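Local atomic coordinates of mevalonate diphosphate decarboxylase (Legionella pneumophila, PDB entry 3LTO), a protein that probably catalyses the ATP-dependent decarboxylation of mevalonate diphosphate to isopentenyl diphosphate, a step of isoprenoid biosynthesis. Residues C120-L125 with P132-D137; R82-F87 with G91-Q96; S150-Y155 with A159-D164; K74-H79 with I95-N100. All blocks are in the same frame, centred on the assembly; numbering follows the deposited sequence.

Contact 1. Residues C120-L125 with P132-D137; sequences CASIAL and PLPSID
Van der Waals packing makes up this contact, and it runs chiefly through one methyl group of Leu133. With CG anti to the backbone N (chi1 178°), the leucine reaches from the extended connection between helices 110-129 and 136-144 back to the side of the first helix. There CD1 lies 3.8 Å from CB of Ser122 and 4.3 Å from CG1 of Ile123. The ring of Pro134 follows one residue later, its CD 4.1 Å from the same CB of Ser122.

The contacts with the helix backbone are also made by Leu133. Its CD1 sits 3.4 Å from the carbonyl O of Ser122, a van der Waals approach to a polar atom. The small serine lets the leucine methyl come this near the helix.

Polar groups bond away from the interface: Ser122 OG to the carbonyl O of Thr118 one turn back, while Ser135 N-caps the following helix. The same proline ring also packs against Phe87 of helix 71-87, through its CG.

With no hydrogen bond between the two segments, their fit depends on shape: a serine whose hydroxyl is satisfied within its own helix offers its CB, a carbon, to leucine and proline.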
# COMPACT_ATOMS: atom_id res chain seq x y z
N CYS A 120 -0.62 1.93 23.26
CA CYS A 120 -0.73 1.37 24.60
C CYS A 120 -1.08 -0.13 24.57
O CYS A 120 -0.48 -0.93 25.29
CB CYS A 120 -1.78 2.12 25.41
SG CYS A 120 -1.77 1.73 27.17
N ALA A 121 -2.04 -0.51 23.73
CA ALA A 121 -2.44 -1.91 23.64
C ALA A 121 -1.29 -2.75 23.10
O ALA A 121 -1.08 -3.89 23.53
CB ALA A 121 -3.69 -2.06 22.74
N SER A 122 -0.54 -2.18 22.16
CA SER A 122 0.59 -2.87 21.57
C SER A 122 1.61 -3.20 22.66
O SER A 122 2.14 -4.31 22.70
CB SER A 122 1.24 -2.02 20.48
OG SER A 122 0.44 -2.02 19.32
N ILE A 123 1.86 -2.23 23.53
CA ILE A 123 2.81 -2.43 24.62
C ILE A 123 2.24 -3.46 25.58
O ILE A 123 2.85 -4.50 25.82
CB ILE A 123 3.06 -1.10 25.35
CG1 ILE A 123 3.79 -0.13 24.41
CG2 ILE A 123 3.87 -1.34 26.62
CD1 ILE A 123 3.99 1.25 24.98
N ALA A 124 1.06 -3.17 26.11
CA ALA A 124 0.39 -4.06 27.04
C ALA A 124 0.28 -5.50 26.53
O ALA A 124 0.66 -6.44 27.21
CB ALA A 124 -1.00 -3.53 27.34
N LEU A 125 -0.24 -5.66 25.32
CA LEU A 125 -0.43 -6.99 24.74
C LEU A 125 0.87 -7.71 24.42
O LEU A 125 0.94 -8.94 24.47
CB LEU A 125 -1.33 -6.88 23.51
CG LEU A 125 -2.74 -6.39 23.88
CD1 LEU A 125 -3.60 -6.20 22.63
CD2 LEU A 125 -3.37 -7.41 24.82
N PRO A 132 6.69 -10.11 20.25
CA PRO A 132 7.50 -8.91 20.01
C PRO A 132 6.58 -7.72 19.77
O PRO A 132 5.45 -7.89 19.30
CB PRO A 132 8.28 -9.29 18.76
CG PRO A 132 7.29 -10.12 18.00
CD PRO A 132 6.71 -11.01 19.09
N LEU A 133 7.05 -6.53 20.11
CA LEU A 133 6.26 -5.33 19.91
C LEU A 133 6.25 -5.02 18.41
O LEU A 133 7.28 -5.10 17.75
CB LEU A 133 6.89 -4.16 20.66
CG LEU A 133 6.18 -2.82 20.48
CD1 LEU A 133 4.89 -2.81 21.28
CD2 LEU A 133 7.10 -1.70 20.94
N PRO A 134 5.07 -4.68 17.86
CA PRO A 134 5.00 -4.38 16.42
C PRO A 134 5.75 -3.10 16.07
O PRO A 134 5.82 -2.16 16.86
CB PRO A 134 3.49 -4.24 16.17
CG PRO A 134 2.86 -4.98 17.32
CD PRO A 134 3.74 -4.63 18.48
N SER A 135 6.31 -3.06 14.86
CA SER A 135 7.04 -1.89 14.39
C SER A 135 6.08 -0.71 14.30
O SER A 135 4.87 -0.87 14.43
CB SER A 135 7.62 -2.16 13.01
OG SER A 135 6.56 -2.33 12.08
N ILE A 136 6.63 0.47 14.06
CA ILE A 136 5.82 1.67 13.93
C ILE A 136 4.84 1.50 12.77
O ILE A 136 3.66 1.78 12.91
CB ILE A 136 6.69 2.91 13.65
CG1 ILE A 136 7.71 3.10 14.78
CG2 ILE A 136 5.80 4.14 13.50
CD1 ILE A 136 7.09 3.34 16.13
N ASP A 137 5.35 1.03 11.64
CA ASP A 137 4.52 0.84 10.45
C ASP A 137 3.40 -0.16 10.67
O ASP A 137 2.29 0.03 10.18
CB ASP A 137 5.38 0.40 9.26
CG ASP A 137 6.40 1.45 8.85
OD1 ASP A 137 6.34 2.59 9.37
OD2 ASP A 137 7.26 1.15 7.99

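Contact 2. Residues R82-F87 with G91-Q96; sequences RLKEYF and GGFLIQ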
# COMPACT_ATOMS: atom_id res chain seq x y z
N ARG A 82 -10.02 -5.73 18.48
CA ARG A 82 -9.28 -5.98 17.26
C ARG A 82 -7.81 -6.19 17.60
O ARG A 82 -7.17 -7.12 17.10
CB ARG A 82 -9.44 -4.79 16.30
CG ARG A 82 -8.51 -4.80 15.08
CD ARG A 82 -8.78 -3.60 14.16
NE ARG A 82 -10.18 -3.56 13.75
CZ ARG A 82 -11.03 -2.58 14.05
NH1 ARG A 82 -10.63 -1.53 14.77
NH2 ARG A 82 -12.30 -2.68 13.68
N LEU A 83 -7.27 -5.33 18.45
CA LEU A 83 -5.87 -5.43 18.83
C LEU A 83 -5.59 -6.68 19.66
O LEU A 83 -4.58 -7.34 19.47
CB LEU A 83 -5.42 -4.16 19.59
CG LEU A 83 -5.52 -2.88 18.74
CD1 LEU A 83 -5.13 -1.67 19.57
CD2 LEU A 83 -4.61 -3.00 17.53
N LYS A 84 -6.51 -7.02 20.55
CA LYS A 84 -6.34 -8.20 21.38
C LYS A 84 -6.35 -9.47 20.53
O LYS A 84 -5.58 -10.40 20.78
CB LYS A 84 -7.44 -8.28 22.44
CG LYS A 84 -7.36 -7.18 23.48
CD LYS A 84 -8.35 -7.42 24.61
CE LYS A 84 -9.80 -7.41 24.11
NZ LYS A 84 -10.74 -7.52 25.25
N GLU A 85 -7.21 -9.49 19.53
CA GLU A 85 -7.29 -10.65 18.65
C GLU A 85 -6.01 -10.76 17.82
O GLU A 85 -5.53 -11.86 17.55
CB GLU A 85 -8.52 -10.55 17.74
CG GLU A 85 -9.80 -10.37 18.54
CD GLU A 85 -11.03 -10.22 17.67
OE1 GLU A 85 -10.95 -9.56 16.61
OE2 GLU A 85 -12.08 -10.75 18.07
N TYR A 86 -5.44 -9.62 17.43
CA TYR A 86 -4.21 -9.63 16.65
C TYR A 86 -3.11 -10.33 17.45
O TYR A 86 -2.29 -11.05 16.89
CB TYR A 86 -3.79 -8.19 16.31
CG TYR A 86 -2.44 -8.07 15.63
CD1 TYR A 86 -2.28 -8.43 14.29
CD2 TYR A 86 -1.33 -7.60 16.33
CE1 TYR A 86 -1.03 -8.32 13.66
CE2 TYR A 86 -0.08 -7.49 15.71
CZ TYR A 86 0.06 -7.84 14.38
OH TYR A 86 1.29 -7.72 13.77
N PHE A 87 -3.09 -10.10 18.76
CA PHE A 87 -2.09 -10.71 19.64
C PHE A 87 -2.56 -12.05 20.19
O PHE A 87 -1.81 -12.74 20.88
CB PHE A 87 -1.77 -9.77 20.81
CG PHE A 87 -0.83 -8.65 20.46
CD1 PHE A 87 0.55 -8.80 20.65
CD2 PHE A 87 -1.31 -7.45 19.95
CE1 PHE A 87 1.42 -7.76 20.35
CE2 PHE A 87 -0.45 -6.41 19.65
CZ PHE A 87 0.92 -6.56 19.85
N GLY A 91 -9.07 -11.40 27.43
CA GLY A 91 -9.17 -10.73 28.72
C GLY A 91 -9.63 -9.30 28.51
O GLY A 91 -9.35 -8.71 27.46
N GLY A 92 -10.32 -8.73 29.49
CA GLY A 92 -10.81 -7.37 29.36
C GLY A 92 -9.88 -6.33 29.97
O GLY A 92 -9.01 -6.66 30.78
N PHE A 93 -10.08 -5.08 29.57
CA PHE A 93 -9.27 -3.97 30.07
C PHE A 93 -10.14 -2.78 30.40
O PHE A 93 -11.19 -2.57 29.78
CB PHE A 93 -8.27 -3.52 28.99
CG PHE A 93 -7.11 -4.45 28.79
CD1 PHE A 93 -5.98 -4.36 29.59
CD2 PHE A 93 -7.15 -5.42 27.78
CE1 PHE A 93 -4.89 -5.23 29.40
CE2 PHE A 93 -6.08 -6.29 27.59
CZ PHE A 93 -4.94 -6.20 28.40
N LEU A 94 -9.73 -2.01 31.40
CA LEU A 94 -10.42 -0.79 31.75
C LEU A 94 -9.65 0.22 30.91
O LEU A 94 -8.43 0.30 31.00
CB LEU A 94 -10.25 -0.46 33.24
CG LEU A 94 -10.71 0.95 33.68
CD1 LEU A 94 -12.18 1.13 33.37
CD2 LEU A 94 -10.46 1.14 35.17
N ILE A 95 -10.35 0.95 30.05
CA ILE A 95 -9.71 1.92 29.18
C ILE A 95 -9.97 3.34 29.67
O ILE A 95 -11.11 3.76 29.78
CB ILE A 95 -10.25 1.83 27.73
CG1 ILE A 95 -10.23 0.37 27.28
CG2 ILE A 95 -9.40 2.69 26.79
CD1 ILE A 95 -10.94 0.13 25.97
N GLN A 96 -8.90 4.06 29.99
CA GLN A 96 -9.04 5.43 30.44
C GLN A 96 -8.28 6.34 29.47
O GLN A 96 -7.05 6.37 29.45
CB GLN A 96 -8.51 5.58 31.87
CG GLN A 96 -9.45 4.95 32.91
CD GLN A 96 -8.90 5.03 34.32
OE1 GLN A 96 -9.66 5.02 35.29
NE2 GLN A 96 -7.58 5.09 34.44
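The turn that leads from helix 71-87 into strand 93-99, the second connection of a beta-alpha-beta unit opened by strand 54-55, is closed by Lys84. Its ammonium NZ donates a hydrogen bond of 2.9 Å to the carbonyl O of Gly91. The donor stands above the carbonyl plane, 36° out of it, with a C=O...N angle of 138°. The side chain starts with CG anti to the carbonyl carbon and bends at chi3 (-62°); that bend turns the end of the chain to the glycine, and CD too comes within 3.3 Å of Gly91 O.

In this unit the helix packs on the sheet, and the lysine bridges helix and sheet at the end where the chain turns back. Its charge has a second partner in Asp53, just before strand 54-55, whose OD1 forms a salt bridge with NZ and also accepts a hydrogen bond from the backbone N of Phe93. One carboxylate oxygen is thus shared by the lysine and the backbone N of Phe93, and the charge of this largely buried lysine is probably stabilised by the pairing.

The aliphatic part of Lys84 serves the apolar side. Its CD meets the edge of the Phe93 ring, near the ring plane, at 3.9 Å from CE2, the two side chains passing alongside each other and pointing opposite ways. Gly91 has an extended backbone conformation that suits glycine, where no side chain crowds the preceding carbonyl O.

Contact 3. Residues S150-Y155 with A159-D164; sequences SCRSFY and ALWTGD. With SO4 (sulfate ion), chain C.
A chi1 of 77° places SG of Cys151 between its own backbone N and carbonyl carbon, while Trp161 holds CG anti to its backbone N; together these bring the sulfur over one face of the indole. SG stands 3.8 Å from the centroid of the six-membered ring, 16° off its normal, nearest CD2 at 3.6 Å. This sulfur-aromatic contact joins the loop before strand 158-162 to the strand itself.

Arg152 approaches the same indole from the edge: NE is 4.1 Å from CE3, near the ring plane, and the guanidinium is turned 50° from the ring. A bend at chi3 carries the group on to a sulfate, probably from the crystallisation liquor. NH2 donates a nearly straight hydrogen bond of 2.7 Å to sulfate O2, in the guanidinium plane. Tyr16 N, Met17 N and Ser149 OG also bind this anion.

Ala159 meets the loop with a single methyl. Its CB lies 3.4 Å from the carbonyl O of Arg152, 4.0 Å from CB of that arginine and 4.1 Å from CB of Tyr155, a spacing that suits so small a residue. The hydroxyl of Tyr155 is hydrogen-bonded to Asp137 of helix 136-144.

One arginine thus divides the chemistry: its aliphatic stem packs on the strand, and its charged end, held by Ser31 at NE and, weakly, by Ser33, belongs to an anion-binding site. In an enzyme assigned by its family to mevalonate diphosphate and ATP, such a site is consistent with a place for a phosphate group, though the sulfate alone does not prove it.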
# COMPACT_ATOMS: atom_id res chain seq x y z
N SER A 150 -5.85 8.40 12.07
CA SER A 150 -4.85 8.07 13.08
C SER A 150 -3.53 7.49 12.58
O SER A 150 -2.51 7.66 13.24
CB SER A 150 -5.45 7.13 14.13
OG SER A 150 -5.57 5.82 13.64
N CYS A 151 -3.53 6.82 11.42
CA CYS A 151 -2.28 6.24 10.93
C CYS A 151 -1.24 7.30 10.63
O CYS A 151 -0.04 7.01 10.63
CB CYS A 151 -2.53 5.36 9.68
SG CYS A 151 -2.81 6.18 8.09
N ARG A 152 -1.69 8.52 10.39
CA ARG A 152 -0.79 9.64 10.11
C ARG A 152 -0.13 10.20 11.36
O ARG A 152 0.85 10.95 11.26
CB ARG A 152 -1.54 10.76 9.40
CG ARG A 152 -1.79 10.53 7.94
CD ARG A 152 -2.24 11.81 7.30
NE ARG A 152 -3.63 11.76 6.89
CZ ARG A 152 -4.64 12.30 7.55
NH1 ARG A 152 -4.43 12.96 8.68
NH2 ARG A 152 -5.86 12.18 7.08
N SER A 153 -0.66 9.85 12.53
CA SER A 153 -0.09 10.37 13.77
C SER A 153 1.17 9.64 14.23
O SER A 153 1.81 10.06 15.19
CB SER A 153 -1.14 10.34 14.88
OG SER A 153 -2.12 11.35 14.66
N PHE A 154 1.52 8.56 13.54
CA PHE A 154 2.70 7.76 13.86
C PHE A 154 3.97 8.30 13.21
O PHE A 154 5.05 7.71 13.34
CB PHE A 154 2.48 6.31 13.40
CG PHE A 154 1.51 5.55 14.26
CD1 PHE A 154 1.95 4.81 15.34
CD2 PHE A 154 0.14 5.65 14.04
CE1 PHE A 154 1.05 4.18 16.20
CE2 PHE A 154 -0.78 5.03 14.89
CZ PHE A 154 -0.32 4.29 15.97
N TYR A 155 3.85 9.43 12.51
CA TYR A 155 4.99 10.03 11.83
C TYR A 155 4.99 11.53 12.07
O TYR A 155 3.95 12.11 12.34
CB TYR A 155 4.92 9.73 10.33
CG TYR A 155 4.74 8.26 10.04
CD1 TYR A 155 5.84 7.40 9.95
CD2 TYR A 155 3.46 7.70 9.93
CE1 TYR A 155 5.67 6.03 9.76
CE2 TYR A 155 3.28 6.33 9.74
CZ TYR A 155 4.40 5.50 9.66
OH TYR A 155 4.23 4.14 9.51
N ALA A 159 3.36 13.75 7.44
CA ALA A 159 3.00 12.38 7.09
C ALA A 159 2.26 12.32 5.76
O ALA A 159 1.32 13.07 5.53
CB ALA A 159 2.14 11.77 8.18
N LEU A 160 2.70 11.42 4.89
CA LEU A 160 2.05 11.24 3.61
C LEU A 160 1.50 9.83 3.56
O LEU A 160 2.23 8.86 3.76
CB LEU A 160 3.03 11.45 2.46
CG LEU A 160 2.44 11.22 1.06
CD1 LEU A 160 1.38 12.26 0.77
CD2 LEU A 160 3.54 11.28 0.00
N TRP A 161 0.20 9.73 3.31
CA TRP A 161 -0.49 8.45 3.24
C TRP A 161 -0.94 8.23 1.79
O TRP A 161 -1.72 9.01 1.25
CB TRP A 161 -1.68 8.49 4.20
CG TRP A 161 -2.59 7.28 4.21
CD1 TRP A 161 -2.32 6.04 3.71
CD2 TRP A 161 -3.90 7.21 4.79
NE1 TRP A 161 -3.39 5.20 3.93
CE2 TRP A 161 -4.37 5.89 4.59
CE3 TRP A 161 -4.72 8.13 5.45
CZ2 TRP A 161 -5.63 5.47 5.04
CZ3 TRP A 161 -5.97 7.72 5.89
CH2 TRP A 161 -6.42 6.39 5.68
N THR A 162 -0.41 7.19 1.17
CA THR A 162 -0.75 6.84 -0.20
C THR A 162 -0.97 5.34 -0.24
O THR A 162 -0.10 4.59 0.17
CB THR A 162 0.39 7.19 -1.17
OG1 THR A 162 0.54 8.61 -1.26
CG2 THR A 162 0.09 6.64 -2.55
N GLY A 163 -2.12 4.92 -0.74
CA GLY A 163 -2.40 3.49 -0.79
C GLY A 163 -2.42 2.92 0.61
O GLY A 163 -3.07 3.47 1.51
N ASP A 164 -1.71 1.81 0.82
CA ASP A 164 -1.68 1.21 2.15
C ASP A 164 -0.39 1.51 2.89
O ASP A 164 -0.04 0.83 3.85
CB ASP A 164 -1.91 -0.31 2.09
CG ASP A 164 -0.83 -1.03 1.31
OD1 ASP A 164 0.36 -0.69 1.49
OD2 ASP A 164 -1.16 -1.95 0.53
S SO4 C . -8.61 13.92 7.11
O1 SO4 C . -7.61 13.93 6.03
O2 SO4 C . -8.05 13.20 8.25
O3 SO4 C . -8.92 15.31 7.48
O4 SO4 C . -9.85 13.26 6.69

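Contact 4. Residues K74-H79 with I95-N100; sequences KRFIDH and IQSSNN
The ring of Phe76 reaches from helix 71-87 to strand 93-99 and meets it through one corner, CE2. CG2 of Ile95 lies 3.9 Å from that atom and CB of Ser97 4.1 Å from it, both approaching the ring obliquely. Other aromatic groups also meet the ring: Phe114 of helix 110-129 meets it edge-to-face, and the indole of Trp55 lies against it with the planes about 60° apart.

Ile95 uses both of its branches. CG2, anti to the backbone N, goes to the phenylalanine, whereas CG1 (chi1 -49°) carries CD1 to the neighbouring helix residue, 4.3 Å from CG1 of Ile77. A beta-branched side chain suits this strand position because it can touch two successive residues of the helix at once.

Ile95 and Ser97, two apart on the strand, direct their CB atoms at the helix. The axes of helix 74-79 and strand 95-99 approach to 11.2 Å and run at 123° to each other. The contact lies in the beta-alpha-beta unit made with strand 54-55, where the helix covers one face of the sheet.

A serine can stand in this apolar layer since its OG is hydrogen-bonded to NE1 of Trp55, and it is CB that packs against the phenylalanine. No hydrogen bond links the two segments; helix and strand are held by dispersion and by the exclusion of water from the buried side chains.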
# COMPACT_ATOMS: atom_id res chain seq x y z
N LYS A 74 -18.34 2.43 20.99
CA LYS A 74 -18.36 1.20 20.21
C LYS A 74 -17.10 1.06 19.35
O LYS A 74 -16.46 -0.00 19.35
CB LYS A 74 -19.58 1.18 19.30
CG LYS A 74 -19.53 0.11 18.25
CD LYS A 74 -20.63 0.30 17.22
CE LYS A 74 -20.16 -0.07 15.84
NZ LYS A 74 -19.27 0.99 15.30
N ARG A 75 -16.75 2.12 18.64
CA ARG A 75 -15.57 2.12 17.78
C ARG A 75 -14.28 1.93 18.57
O ARG A 75 -13.41 1.17 18.17
CB ARG A 75 -15.48 3.44 17.00
CG ARG A 75 -16.66 3.73 16.08
CD ARG A 75 -16.55 2.95 14.79
NE ARG A 75 -15.36 3.31 14.03
CZ ARG A 75 -15.04 2.80 12.84
NH1 ARG A 75 -15.84 1.90 12.27
NH2 ARG A 75 -13.94 3.18 12.22
N PHE A 76 -14.17 2.63 19.69
CA PHE A 76 -12.97 2.57 20.51
C PHE A 76 -12.73 1.19 21.13
O PHE A 76 -11.61 0.69 21.10
CB PHE A 76 -13.03 3.65 21.61
CG PHE A 76 -11.69 4.25 21.96
CD1 PHE A 76 -10.88 4.80 20.97
CD2 PHE A 76 -11.24 4.29 23.28
CE1 PHE A 76 -9.64 5.37 21.28
CE2 PHE A 76 -10.01 4.86 23.60
CZ PHE A 76 -9.21 5.40 22.60
N ILE A 77 -13.78 0.60 21.68
CA ILE A 77 -13.68 -0.72 22.28
C ILE A 77 -13.42 -1.76 21.19
O ILE A 77 -12.53 -2.62 21.33
CB ILE A 77 -14.97 -1.03 23.10
CG1 ILE A 77 -14.94 -0.22 24.40
CG2 ILE A 77 -15.07 -2.53 23.40
CD1 ILE A 77 -16.20 -0.33 25.26
N ASP A 78 -14.16 -1.70 20.09
CA ASP A 78 -13.94 -2.64 19.00
C ASP A 78 -12.47 -2.62 18.57
O ASP A 78 -11.91 -3.65 18.20
CB ASP A 78 -14.80 -2.30 17.77
CG ASP A 78 -16.23 -2.77 17.92
OD1 ASP A 78 -16.51 -3.57 18.84
OD2 ASP A 78 -17.08 -2.33 17.11
N HIS A 79 -11.84 -1.45 18.60
CA HIS A 79 -10.44 -1.36 18.20
C HIS A 79 -9.56 -2.11 19.18
O HIS A 79 -8.56 -2.71 18.79
CB HIS A 79 -9.99 0.10 18.09
CG HIS A 79 -8.61 0.25 17.51
ND1 HIS A 79 -8.28 -0.19 16.25
CD2 HIS A 79 -7.47 0.75 18.05
CE1 HIS A 79 -7.00 0.04 16.02
NE2 HIS A 79 -6.48 0.61 17.10
N ILE A 95 -10.35 0.95 30.05
CA ILE A 95 -9.71 1.92 29.18
C ILE A 95 -9.97 3.34 29.67
O ILE A 95 -11.11 3.76 29.78
CB ILE A 95 -10.25 1.83 27.73
CG1 ILE A 95 -10.23 0.37 27.28
CG2 ILE A 95 -9.40 2.69 26.79
CD1 ILE A 95 -10.94 0.13 25.97
N GLN A 96 -8.90 4.06 29.99
CA GLN A 96 -9.04 5.43 30.44
C GLN A 96 -8.28 6.34 29.47
O GLN A 96 -7.05 6.37 29.45
CB GLN A 96 -8.51 5.58 31.87
CG GLN A 96 -9.45 4.95 32.91
CD GLN A 96 -8.90 5.03 34.32
OE1 GLN A 96 -9.66 5.02 35.29
NE2 GLN A 96 -7.58 5.09 34.44
N SER A 97 -9.04 7.05 28.65
CA SER A 97 -8.49 7.95 27.65
C SER A 97 -8.61 9.40 28.10
O SER A 97 -9.50 9.75 28.89
CB SER A 97 -9.21 7.77 26.32
OG SER A 97 -10.60 7.99 26.48
N SER A 98 -7.72 10.25 27.59
CA SER A 98 -7.72 11.66 27.95
C SER A 98 -6.98 12.48 26.90
O SER A 98 -6.25 11.93 26.07
CB SER A 98 -7.03 11.82 29.30
OG SER A 98 -7.00 13.18 29.69
N ASN A 99 -7.19 13.79 26.91
CA ASN A 99 -6.53 14.70 25.98
C ASN A 99 -5.91 15.82 26.78
O ASN A 99 -6.31 16.07 27.92
CB ASN A 99 -7.53 15.33 25.00
CG ASN A 99 -8.30 14.30 24.22
OD1 ASN A 99 -7.73 13.42 23.58
ND2 ASN A 99 -9.62 14.42 24.26
N ASN A 100 -4.93 16.51 26.20
CA ASN A 100 -4.32 17.62 26.92
C ASN A 100 -4.92 18.92 26.40
O ASN A 100 -4.46 20.01 26.74
CB ASN A 100 -2.80 17.61 26.77
CG ASN A 100 -2.34 17.93 25.36
OD1 ASN A 100 -3.14 18.04 24.44
ND2 ASN A 100 -1.03 18.07 25.19

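In the fold
Contacts 2 and 4 hold the same pair of elements, helix 71-87 and strand 93-99, at places about 11 Å apart between centres: contact 4 is purely apolar, whereas contact 2, where the chain turns, adds a lysine salt bridge and hydrogen bond. Contact 1 is only partly buried and lies on the neighbouring helix 110-129; it meets contact 2 directly, Leu125 CB lying 3.6 Å from Phe87 CG. Contact 3 is buried and lies nearer the centre of the chain, reaching the same sheet as contacts 2 and 4 through another strand. It is the one that binds an anion, and it touches contact 1 through helix 136-144.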